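Local atomic coordinates of lombricine kinase (Urechis caupo, PDB entry 3JQ3), a protein that catalyses the reversible transfer of a phosphoryl group between ATP and the guanidino group of lombricine. Residues H283-Q288 against A316-Y321; L302-R307 against Y321-A326; C116-G121 against G231-V236. One frame throughout, in Å; residues are numbered along the deposited sequence.

Contact 1 (H283-Q288 against A316-Y321); sequences HVQLHQ and AVDDVY. With ADP (adenosine-5'-diphosphate), chain B.
V284 and Y321 face each other as an antiparallel hydrogen-bonded pair. V284 N donates to Y321 O at 3.0 Å, and Y321 N donates back to V284 O at 2.9 Å. Past the non-hydrogen-bonded pair of Q285 and V320, L286 N donates to D319 O at 2.8 Å. The V284-Y321 pair joins strand 279-285 to the start of strand 320-325 within the antiparallel sheet of the phosphagen kinase catalytic domain. The L286-D319 bond carries the pairing just beyond both strands. D318 and D319 both have positive phi and form the middle of a tight turn, closed by a bond from V320 N to V317 O. The turn leads the chain into the second strand.

The polar side chains meet beyond the paired strands. H287 ND1 donates to D319 OD2 at 3.0 Å, using the lone pair turned away from OD1. The imidazole and carboxylate planes are 85° apart, and the oxygen is tilted slightly from the ring plane. D318 OD1 lies at the edge of the same ring, 3.3 Å from H287 CE1.

Apolar contact is lighter. V320 CG1 touches H283 CB at 3.9 Å. With CG beside its backbone N (chi1 -81°), H283 turns one face of its imidazole to the adenine of ADP, where N1 lies 3.3 Å above the ring plane.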
# COMPACT_ATOMS: atom_id res chain seq x y z
N HIS A 283 -20.74 -25.00 -10.72
CA HIS A 283 -21.67 -24.83 -9.62
C HIS A 283 -22.52 -26.09 -9.59
O HIS A 283 -23.27 -26.36 -10.53
CB HIS A 283 -22.53 -23.59 -9.82
CG HIS A 283 -21.86 -22.31 -9.43
ND1 HIS A 283 -22.55 -21.16 -9.12
CD2 HIS A 283 -20.55 -22.01 -9.28
CE1 HIS A 283 -21.70 -20.21 -8.80
NE2 HIS A 283 -20.47 -20.70 -8.89
N VAL A 284 -22.38 -26.87 -8.53
CA VAL A 284 -23.07 -28.15 -8.42
C VAL A 284 -23.84 -28.25 -7.11
O VAL A 284 -23.29 -27.99 -6.03
CB VAL A 284 -22.09 -29.33 -8.56
CG1 VAL A 284 -20.89 -29.14 -7.65
CG2 VAL A 284 -22.79 -30.65 -8.26
N GLN A 285 -25.11 -28.61 -7.20
CA GLN A 285 -25.98 -28.70 -6.03
C GLN A 285 -25.90 -30.09 -5.41
O GLN A 285 -26.16 -31.09 -6.06
CB GLN A 285 -27.42 -28.38 -6.43
CG GLN A 285 -28.33 -28.08 -5.26
CD GLN A 285 -29.63 -27.45 -5.70
OE1 GLN A 285 -30.09 -26.47 -5.11
NE2 GLN A 285 -30.24 -28.00 -6.75
N LEU A 286 -25.53 -30.13 -4.13
CA LEU A 286 -25.34 -31.40 -3.43
C LEU A 286 -26.06 -31.41 -2.09
O LEU A 286 -25.43 -31.33 -1.03
CB LEU A 286 -23.84 -31.67 -3.21
CG LEU A 286 -22.94 -31.65 -4.44
CD1 LEU A 286 -21.48 -31.56 -4.05
CD2 LEU A 286 -23.19 -32.88 -5.32
N HIS A 287 -27.39 -31.53 -2.13
CA HIS A 287 -28.20 -31.45 -0.92
C HIS A 287 -27.79 -32.46 0.15
O HIS A 287 -27.62 -32.10 1.32
CB HIS A 287 -29.68 -31.62 -1.25
CG HIS A 287 -30.28 -30.45 -1.95
ND1 HIS A 287 -30.42 -29.21 -1.36
CD2 HIS A 287 -30.79 -30.33 -3.20
CE1 HIS A 287 -30.99 -28.38 -2.22
NE2 HIS A 287 -31.23 -29.03 -3.34
N GLN A 288 -27.64 -33.72 -0.24
CA GLN A 288 -27.38 -34.79 0.71
C GLN A 288 -25.89 -34.99 1.00
O GLN A 288 -25.49 -35.15 2.15
CB GLN A 288 -28.00 -36.10 0.23
CG GLN A 288 -29.48 -36.00 -0.13
CD GLN A 288 -30.31 -35.39 0.98
OE1 GLN A 288 -29.97 -35.50 2.16
NE2 GLN A 288 -31.41 -34.74 0.61
N ALA A 316 -21.99 -21.40 1.01
CA ALA A 316 -22.74 -22.06 -0.05
C ALA A 316 -24.24 -21.92 0.18
O ALA A 316 -24.75 -22.29 1.24
CB ALA A 316 -22.36 -23.53 -0.14
N VAL A 317 -24.94 -21.38 -0.81
CA VAL A 317 -26.37 -21.15 -0.69
C VAL A 317 -27.16 -22.28 -1.34
O VAL A 317 -26.87 -22.68 -2.47
CB VAL A 317 -26.79 -19.81 -1.34
CG1 VAL A 317 -28.10 -19.32 -0.74
CG2 VAL A 317 -25.69 -18.77 -1.15
N ASP A 318 -28.16 -22.79 -0.63
CA ASP A 318 -29.00 -23.87 -1.14
C ASP A 318 -28.17 -25.09 -1.52
O ASP A 318 -28.50 -25.82 -2.45
CB ASP A 318 -29.82 -23.39 -2.34
CG ASP A 318 -31.01 -24.28 -2.63
OD1 ASP A 318 -31.39 -25.09 -1.76
OD2 ASP A 318 -31.58 -24.17 -3.74
N ASP A 319 -27.07 -25.30 -0.78
CA ASP A 319 -26.21 -26.46 -0.98
C ASP A 319 -25.58 -26.52 -2.37
O ASP A 319 -25.28 -27.60 -2.88
CB ASP A 319 -26.99 -27.75 -0.69
CG ASP A 319 -27.58 -27.78 0.71
OD1 ASP A 319 -26.84 -27.53 1.68
OD2 ASP A 319 -28.79 -28.05 0.84
N VAL A 320 -25.39 -25.36 -2.99
CA VAL A 320 -24.69 -25.29 -4.27
C VAL A 320 -23.23 -24.93 -4.03
O VAL A 320 -22.94 -23.89 -3.44
CB VAL A 320 -25.31 -24.25 -5.23
CG1 VAL A 320 -24.57 -24.25 -6.55
CG2 VAL A 320 -26.79 -24.54 -5.45
N TYR A 321 -22.33 -25.78 -4.49
CA TYR A 321 -20.91 -25.57 -4.23
C TYR A 321 -20.11 -25.24 -5.48
O TYR A 321 -20.47 -25.64 -6.59
CB TYR A 321 -20.30 -26.79 -3.54
CG TYR A 321 -20.78 -26.97 -2.12
CD1 TYR A 321 -21.96 -27.65 -1.84
CD2 TYR A 321 -20.05 -26.46 -1.05
CE1 TYR A 321 -22.40 -27.81 -0.55
CE2 TYR A 321 -20.49 -26.62 0.25
CZ TYR A 321 -21.66 -27.29 0.50
OH TYR A 321 -22.10 -27.45 1.79
PB ADP B . -11.19 -17.11 -9.17
O1B ADP B . -10.40 -16.13 -8.34
O2B ADP B . -12.09 -16.48 -10.20
O3B ADP B . -10.38 -18.27 -9.69
PA ADP B . -13.05 -16.97 -7.04
O1A ADP B . -12.35 -15.65 -6.78
O2A ADP B . -13.35 -17.91 -5.90
O3A ADP B . -12.20 -17.80 -8.13
O5' ADP B . -14.45 -16.67 -7.78
C5' ADP B . -14.66 -15.48 -8.54
C4' ADP B . -16.13 -15.44 -8.95
O4' ADP B . -16.39 -16.40 -9.98
C3' ADP B . -17.04 -15.77 -7.78
O3' ADP B . -17.88 -14.65 -7.48
C2' ADP B . -17.91 -16.93 -8.24
O2' ADP B . -19.29 -16.65 -8.00
C1' ADP B . -17.64 -17.05 -9.73
N9 ADP B . -17.60 -18.48 -10.16
C8 ADP B . -16.64 -19.37 -9.86
N7 ADP B . -16.92 -20.58 -10.41
C5 ADP B . -18.08 -20.47 -11.08
C6 ADP B . -18.94 -21.37 -11.89
N6 ADP B . -18.62 -22.67 -12.10
N1 ADP B . -20.08 -20.85 -12.40
C2 ADP B . -20.42 -19.56 -12.20
N3 ADP B . -19.69 -18.69 -11.48
C4 ADP B . -18.53 -19.08 -10.91

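Contact 2 (L302-R307 against Y321-A326); sequences LQLQKR and YDISNA. With ADP (adenosine-5'-diphosphate), chain B.
This pair of strands borders the ADP site, with R307 and D322 side by side at the nucleotide end. The aliphatic part of R307 lies along D322, with R307 CG 3.6 Å from D322 CB. Both side chains point the same way, and their guanidinium and carboxylate planes are 29° apart. R307 CG sits between its backbone N and carbonyl carbon (chi1 71°). The chain then bends at chi3, which brings the guanidinium edge to the alpha phosphate, where R307 NH1 donates to ADP O2A at 3.0 Å. D322 OD2 lies by the adenine, 3.0 Å from ADP C8, and forms a salt bridge to R279.

The backbone pairing is antiparallel. Q305 and S324 form a hydrogen-bonded pair, with Q305 N to S324 O at 2.6 Å and S324 N to Q305 O at 3.0 Å. D322 N also donates to R307 O, while the return bond from R307 N is weak. Strand 304-307 is thus added at the edge of the large antiparallel sheet, outside strand 320-325. It follows helix 295-301, which ends in a Schellman motif at Q303. A326 N donates to Q303 O.

On the face opposite R307 and D322, K306 lies beside the Y321 ring, with K306 CG 3.6 Å from Y321 CD2. Its amine continues to a salt bridge with E296. L304 CD1 meets I323 CG2 at 3.6 Å, the two side chains crossing at about a right angle. On the face that carries R307 and D322, a water links Q305 OE1, S324 OG and N325 O. It donates to Q305 OE1 and N325 O and accepts from S324 OG.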
# COMPACT_ATOMS: atom_id res chain seq x y z
N LEU A 302 -10.39 -36.50 -4.40
CA LEU A 302 -10.62 -36.35 -5.84
C LEU A 302 -9.69 -35.28 -6.42
O LEU A 302 -9.73 -34.99 -7.61
CB LEU A 302 -12.08 -35.99 -6.12
CG LEU A 302 -13.12 -37.05 -5.75
CD1 LEU A 302 -14.52 -36.51 -5.95
CD2 LEU A 302 -12.91 -38.31 -6.58
N GLN A 303 -8.86 -34.70 -5.56
CA GLN A 303 -7.97 -33.62 -5.97
C GLN A 303 -8.77 -32.43 -6.48
O GLN A 303 -8.40 -31.80 -7.48
CB GLN A 303 -6.97 -34.10 -7.02
CG GLN A 303 -5.98 -35.12 -6.48
CD GLN A 303 -4.75 -35.26 -7.36
OE1 GLN A 303 -4.82 -35.80 -8.47
NE2 GLN A 303 -3.62 -34.79 -6.87
N LEU A 304 -9.86 -32.13 -5.79
CA LEU A 304 -10.69 -30.98 -6.11
C LEU A 304 -10.68 -29.99 -4.94
O LEU A 304 -10.19 -30.31 -3.86
CB LEU A 304 -12.13 -31.41 -6.38
CG LEU A 304 -12.38 -32.31 -7.60
CD1 LEU A 304 -13.83 -32.77 -7.62
CD2 LEU A 304 -12.02 -31.58 -8.88
N GLN A 305 -11.22 -28.80 -5.18
CA GLN A 305 -11.39 -27.81 -4.13
C GLN A 305 -12.85 -27.40 -4.02
O GLN A 305 -13.58 -27.37 -5.01
CB GLN A 305 -10.51 -26.59 -4.37
CG GLN A 305 -9.14 -26.68 -3.75
CD GLN A 305 -8.61 -25.34 -3.30
OE1 GLN A 305 -8.79 -24.33 -3.98
NE2 GLN A 305 -7.97 -25.31 -2.14
N LYS A 306 -13.26 -27.05 -2.81
CA LYS A 306 -14.65 -26.71 -2.53
C LYS A 306 -14.72 -25.32 -1.90
O LYS A 306 -13.88 -24.96 -1.08
CB LYS A 306 -15.25 -27.76 -1.60
CG LYS A 306 -16.59 -27.40 -1.00
CD LYS A 306 -16.78 -28.13 0.32
CE LYS A 306 -15.61 -27.87 1.25
NZ LYS A 306 -15.81 -28.45 2.60
N ARG A 307 -15.72 -24.54 -2.30
CA ARG A 307 -15.93 -23.22 -1.71
C ARG A 307 -17.35 -22.71 -1.95
O ARG A 307 -18.15 -23.37 -2.61
CB ARG A 307 -14.89 -22.22 -2.24
CG ARG A 307 -15.07 -21.81 -3.69
CD ARG A 307 -13.89 -20.99 -4.20
NE ARG A 307 -12.71 -21.82 -4.45
CZ ARG A 307 -11.57 -21.37 -4.98
NH1 ARG A 307 -11.45 -20.10 -5.32
NH2 ARG A 307 -10.56 -22.21 -5.18
N TYR A 321 -22.33 -25.78 -4.49
CA TYR A 321 -20.91 -25.57 -4.23
C TYR A 321 -20.11 -25.24 -5.48
O TYR A 321 -20.47 -25.64 -6.59
CB TYR A 321 -20.30 -26.79 -3.54
CG TYR A 321 -20.78 -26.97 -2.12
CD1 TYR A 321 -21.96 -27.65 -1.84
CD2 TYR A 321 -20.05 -26.46 -1.05
CE1 TYR A 321 -22.40 -27.81 -0.55
CE2 TYR A 321 -20.49 -26.62 0.25
CZ TYR A 321 -21.66 -27.29 0.50
OH TYR A 321 -22.10 -27.45 1.79
N ASP A 322 -19.04 -24.48 -5.28
CA ASP A 322 -18.09 -24.18 -6.34
C ASP A 322 -16.96 -25.21 -6.25
O ASP A 322 -16.07 -25.09 -5.41
CB ASP A 322 -17.54 -22.76 -6.15
CG ASP A 322 -16.55 -22.36 -7.22
OD1 ASP A 322 -15.95 -23.24 -7.86
OD2 ASP A 322 -16.37 -21.14 -7.42
N ILE A 323 -17.02 -26.22 -7.10
CA ILE A 323 -16.01 -27.28 -7.10
C ILE A 323 -15.06 -27.10 -8.28
O ILE A 323 -15.50 -26.85 -9.40
CB ILE A 323 -16.64 -28.68 -7.20
CG1 ILE A 323 -17.81 -28.82 -6.21
CG2 ILE A 323 -15.60 -29.75 -6.93
CD1 ILE A 323 -17.38 -29.03 -4.78
N SER A 324 -13.76 -27.23 -8.03
CA SER A 324 -12.76 -27.00 -9.06
C SER A 324 -11.51 -27.85 -8.84
O SER A 324 -11.34 -28.44 -7.78
CB SER A 324 -12.37 -25.52 -9.10
OG SER A 324 -11.67 -25.14 -7.93
N ASN A 325 -10.64 -27.91 -9.84
CA ASN A 325 -9.35 -28.58 -9.67
C ASN A 325 -8.50 -27.84 -8.65
O ASN A 325 -8.42 -26.61 -8.66
CB ASN A 325 -8.61 -28.71 -11.00
CG ASN A 325 -8.41 -27.39 -11.70
OD1 ASN A 325 -9.38 -26.72 -12.08
ND2 ASN A 325 -7.16 -27.00 -11.90
N ALA A 326 -7.86 -28.59 -7.76
CA ALA A 326 -7.09 -27.98 -6.68
C ALA A 326 -5.71 -27.53 -7.14
O ALA A 326 -5.23 -26.47 -6.73
CB ALA A 326 -6.97 -28.95 -5.51
PB ADP B . -11.19 -17.11 -9.17
O1B ADP B . -10.40 -16.13 -8.34
O2B ADP B . -12.09 -16.48 -10.20
O3B ADP B . -10.38 -18.27 -9.69
PA ADP B . -13.05 -16.97 -7.04
O1A ADP B . -12.35 -15.65 -6.78
O2A ADP B . -13.35 -17.91 -5.90
O3A ADP B . -12.20 -17.80 -8.13
O5' ADP B . -14.45 -16.67 -7.78
C5' ADP B . -14.66 -15.48 -8.54
C4' ADP B . -16.13 -15.44 -8.95
O4' ADP B . -16.39 -16.40 -9.98
C3' ADP B . -17.04 -15.77 -7.78
O3' ADP B . -17.88 -14.65 -7.48
C2' ADP B . -17.91 -16.93 -8.24
O2' ADP B . -19.29 -16.65 -8.00
C1' ADP B . -17.64 -17.05 -9.73
N9 ADP B . -17.60 -18.48 -10.16
C8 ADP B . -16.64 -19.37 -9.86
N7 ADP B . -16.92 -20.58 -10.41
C5 ADP B . -18.08 -20.47 -11.08
C6 ADP B . -18.94 -21.37 -11.89
N6 ADP B . -18.62 -22.67 -12.10
N1 ADP B . -20.08 -20.85 -12.40
C2 ADP B . -20.42 -19.56 -12.20
N3 ADP B . -19.69 -18.69 -11.48
C4 ADP B . -18.53 -19.08 -10.91
O HOH W 1 -6.14 -30.95 -8.82
O HOH W 2 -9.00 -24.25 -6.89

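Contact 3 (C116-G121 against G231-V236); sequences CRIRTG and GNVKAV. With ADP (adenosine-5'-diphosphate), chain B.
C116 and I118 pack against V233 and V236 in a buried apolar contact between strand 113-122 and the first turn of helix 233-252. C116 SG reaches the turn before the helix and lies against the main chain of G231, 3.5 Å from G231 CA. With chi1 -60°, the sulfur lies beside the backbone N of C116 and is directed to G231. C116 CB meets V236 CG2 at 3.9 Å. I118 CD1 is the other apolar end. It touches V236 CG1 at 4.0 Å and V233 CG2 at 4.1 Å, so it sits against one methyl of each valine. I118 crosses V233 at about a right angle and V236 obliquely.

The helix start is fixed by N232 at the N-cap. Its OD1 accepts from A235 N at 2.9 Å, with the donor well above the amide plane. F237 and F240 of the same helix also touch I118.

R117 and R119 alternate with these residues and reach ADP on the other side of the strand. R117 is extended from CG to NE, and one guanidinium face lies over ADP O4'. Its NH1 donates to ADP O2B at 2.7 Å. R119 bends at chi2, and its NE donates to ADP O3B at 2.7 Å. The two arginines therefore take different oxygens of the beta phosphate. A strand with apolar residues packed on a helix and arginines turned to the nucleotide phosphates fits the ATP:guanido phosphotransferase active site.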
# COMPACT_ATOMS: atom_id res chain seq x y z
N CYS A 116 -20.77 -23.70 -15.64
CA CYS A 116 -19.37 -24.09 -15.77
C CYS A 116 -18.49 -22.89 -16.06
O CYS A 116 -18.88 -21.98 -16.78
CB CYS A 116 -19.22 -25.14 -16.88
SG CYS A 116 -20.15 -26.65 -16.57
N ARG A 117 -17.28 -22.91 -15.50
CA ARG A 117 -16.37 -21.78 -15.61
C ARG A 117 -14.93 -22.26 -15.68
O ARG A 117 -14.53 -23.16 -14.93
CB ARG A 117 -16.57 -20.85 -14.41
CG ARG A 117 -15.71 -19.60 -14.41
CD ARG A 117 -16.13 -18.66 -13.28
NE ARG A 117 -15.30 -17.46 -13.22
CZ ARG A 117 -14.17 -17.37 -12.52
NH1 ARG A 117 -13.49 -16.23 -12.52
NH2 ARG A 117 -13.73 -18.41 -11.83
N ILE A 118 -14.15 -21.68 -16.58
CA ILE A 118 -12.74 -22.01 -16.70
C ILE A 118 -11.92 -20.74 -16.88
O ILE A 118 -12.19 -19.94 -17.77
CB ILE A 118 -12.48 -22.95 -17.89
CG1 ILE A 118 -13.24 -24.27 -17.71
CG2 ILE A 118 -10.99 -23.21 -18.05
CD1 ILE A 118 -13.16 -25.20 -18.90
N ARG A 119 -10.92 -20.55 -16.02
CA ARG A 119 -10.11 -19.34 -16.08
C ARG A 119 -8.61 -19.61 -16.07
O ARG A 119 -8.15 -20.63 -15.55
CB ARG A 119 -10.49 -18.37 -14.95
CG ARG A 119 -10.25 -18.90 -13.54
CD ARG A 119 -8.80 -18.70 -13.09
NE ARG A 119 -8.65 -18.87 -11.64
CZ ARG A 119 -7.49 -19.09 -11.03
NH1 ARG A 119 -7.45 -19.24 -9.71
NH2 ARG A 119 -6.37 -19.17 -11.74
N THR A 120 -7.86 -18.69 -16.66
CA THR A 120 -6.41 -18.71 -16.61
C THR A 120 -5.89 -17.28 -16.71
O THR A 120 -6.67 -16.35 -16.90
CB THR A 120 -5.81 -19.56 -17.75
OG1 THR A 120 -4.43 -19.82 -17.49
CG2 THR A 120 -5.94 -18.83 -19.08
N GLY A 121 -4.58 -17.12 -16.58
CA GLY A 121 -3.97 -15.81 -16.71
C GLY A 121 -2.79 -15.85 -17.65
O GLY A 121 -2.08 -16.85 -17.73
N GLY A 231 -24.14 -27.58 -17.88
CA GLY A 231 -23.00 -28.42 -17.56
C GLY A 231 -22.17 -28.90 -18.73
O GLY A 231 -21.51 -29.94 -18.64
N ASN A 232 -22.18 -28.16 -19.84
CA ASN A 232 -21.37 -28.52 -21.00
C ASN A 232 -19.95 -27.98 -20.88
O ASN A 232 -19.57 -27.04 -21.58
CB ASN A 232 -22.03 -28.03 -22.29
CG ASN A 232 -21.38 -28.63 -23.53
OD1 ASN A 232 -20.26 -29.12 -23.48
ND2 ASN A 232 -22.10 -28.59 -24.65
N VAL A 233 -19.17 -28.59 -19.99
CA VAL A 233 -17.82 -28.12 -19.72
C VAL A 233 -16.93 -28.20 -20.96
O VAL A 233 -16.03 -27.38 -21.15
CB VAL A 233 -17.16 -28.90 -18.56
CG1 VAL A 233 -17.00 -30.37 -18.92
CG2 VAL A 233 -15.83 -28.28 -18.19
N LYS A 234 -17.20 -29.19 -21.81
CA LYS A 234 -16.45 -29.36 -23.04
C LYS A 234 -16.59 -28.14 -23.94
O LYS A 234 -15.63 -27.70 -24.57
CB LYS A 234 -16.91 -30.63 -23.76
CG LYS A 234 -16.28 -30.89 -25.11
CD LYS A 234 -16.54 -32.33 -25.54
CE LYS A 234 -16.77 -32.47 -27.04
NZ LYS A 234 -15.55 -32.19 -27.84
N ALA A 235 -17.80 -27.59 -24.00
CA ALA A 235 -18.07 -26.41 -24.81
C ALA A 235 -17.43 -25.17 -24.21
O ALA A 235 -17.03 -24.25 -24.93
CB ALA A 235 -19.56 -26.20 -24.99
N VAL A 236 -17.33 -25.14 -22.88
CA VAL A 236 -16.69 -24.02 -22.21
C VAL A 236 -15.18 -24.08 -22.42
O VAL A 236 -14.52 -23.05 -22.57
CB VAL A 236 -17.00 -24.01 -20.69
CG1 VAL A 236 -16.25 -22.88 -20.01
CG2 VAL A 236 -18.50 -23.87 -20.47
PB ADP B . -11.19 -17.11 -9.17
O1B ADP B . -10.40 -16.13 -8.34
O2B ADP B . -12.09 -16.48 -10.20
O3B ADP B . -10.38 -18.27 -9.69
PA ADP B . -13.05 -16.97 -7.04
O1A ADP B . -12.35 -15.65 -6.78
O2A ADP B . -13.35 -17.91 -5.90
O3A ADP B . -12.20 -17.80 -8.13
O5' ADP B . -14.45 -16.67 -7.78
C5' ADP B . -14.66 -15.48 -8.54
C4' ADP B . -16.13 -15.44 -8.95
O4' ADP B . -16.39 -16.40 -9.98
C3' ADP B . -17.04 -15.77 -7.78
O3' ADP B . -17.88 -14.65 -7.48
C2' ADP B . -17.91 -16.93 -8.24
O2' ADP B . -19.29 -16.65 -8.00
C1' ADP B . -17.64 -17.05 -9.73
N9 ADP B . -17.60 -18.48 -10.16
C8 ADP B . -16.64 -19.37 -9.86
N7 ADP B . -16.92 -20.58 -10.41
C5 ADP B . -18.08 -20.47 -11.08
C6 ADP B . -18.94 -21.37 -11.89
N6 ADP B . -18.62 -22.67 -12.10
N1 ADP B . -20.08 -20.85 -12.40
C2 ADP B . -20.42 -19.56 -12.20
N3 ADP B . -19.69 -18.69 -11.48
C4 ADP B . -18.53 -19.08 -10.91

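All three contacts involve one antiparallel sheet, in which strands 113-122, 279-285, 320-325 and 304-307 follow one another. In contact 3 only 116-121 belongs to it. Contacts 1 and 2 share Y321 and strand 320-325. Their centres are 13 Å apart, and they touch where V284 CG1 meets I323 CG1 at 3.4 Å. Contact 3 touches neither. Its centre is 19 Å from that of contact 1 and 14 Å from that of contact 2, with nearest atoms about 5 Å and 6 Å away. ADP connects all three: contact 1 meets the adenine, contact 2 the adenine and alpha phosphate, and contact 3 the ribose, base and beta phosphate. S115, S281 and T309 add further hydrogen bonds to the nucleotide.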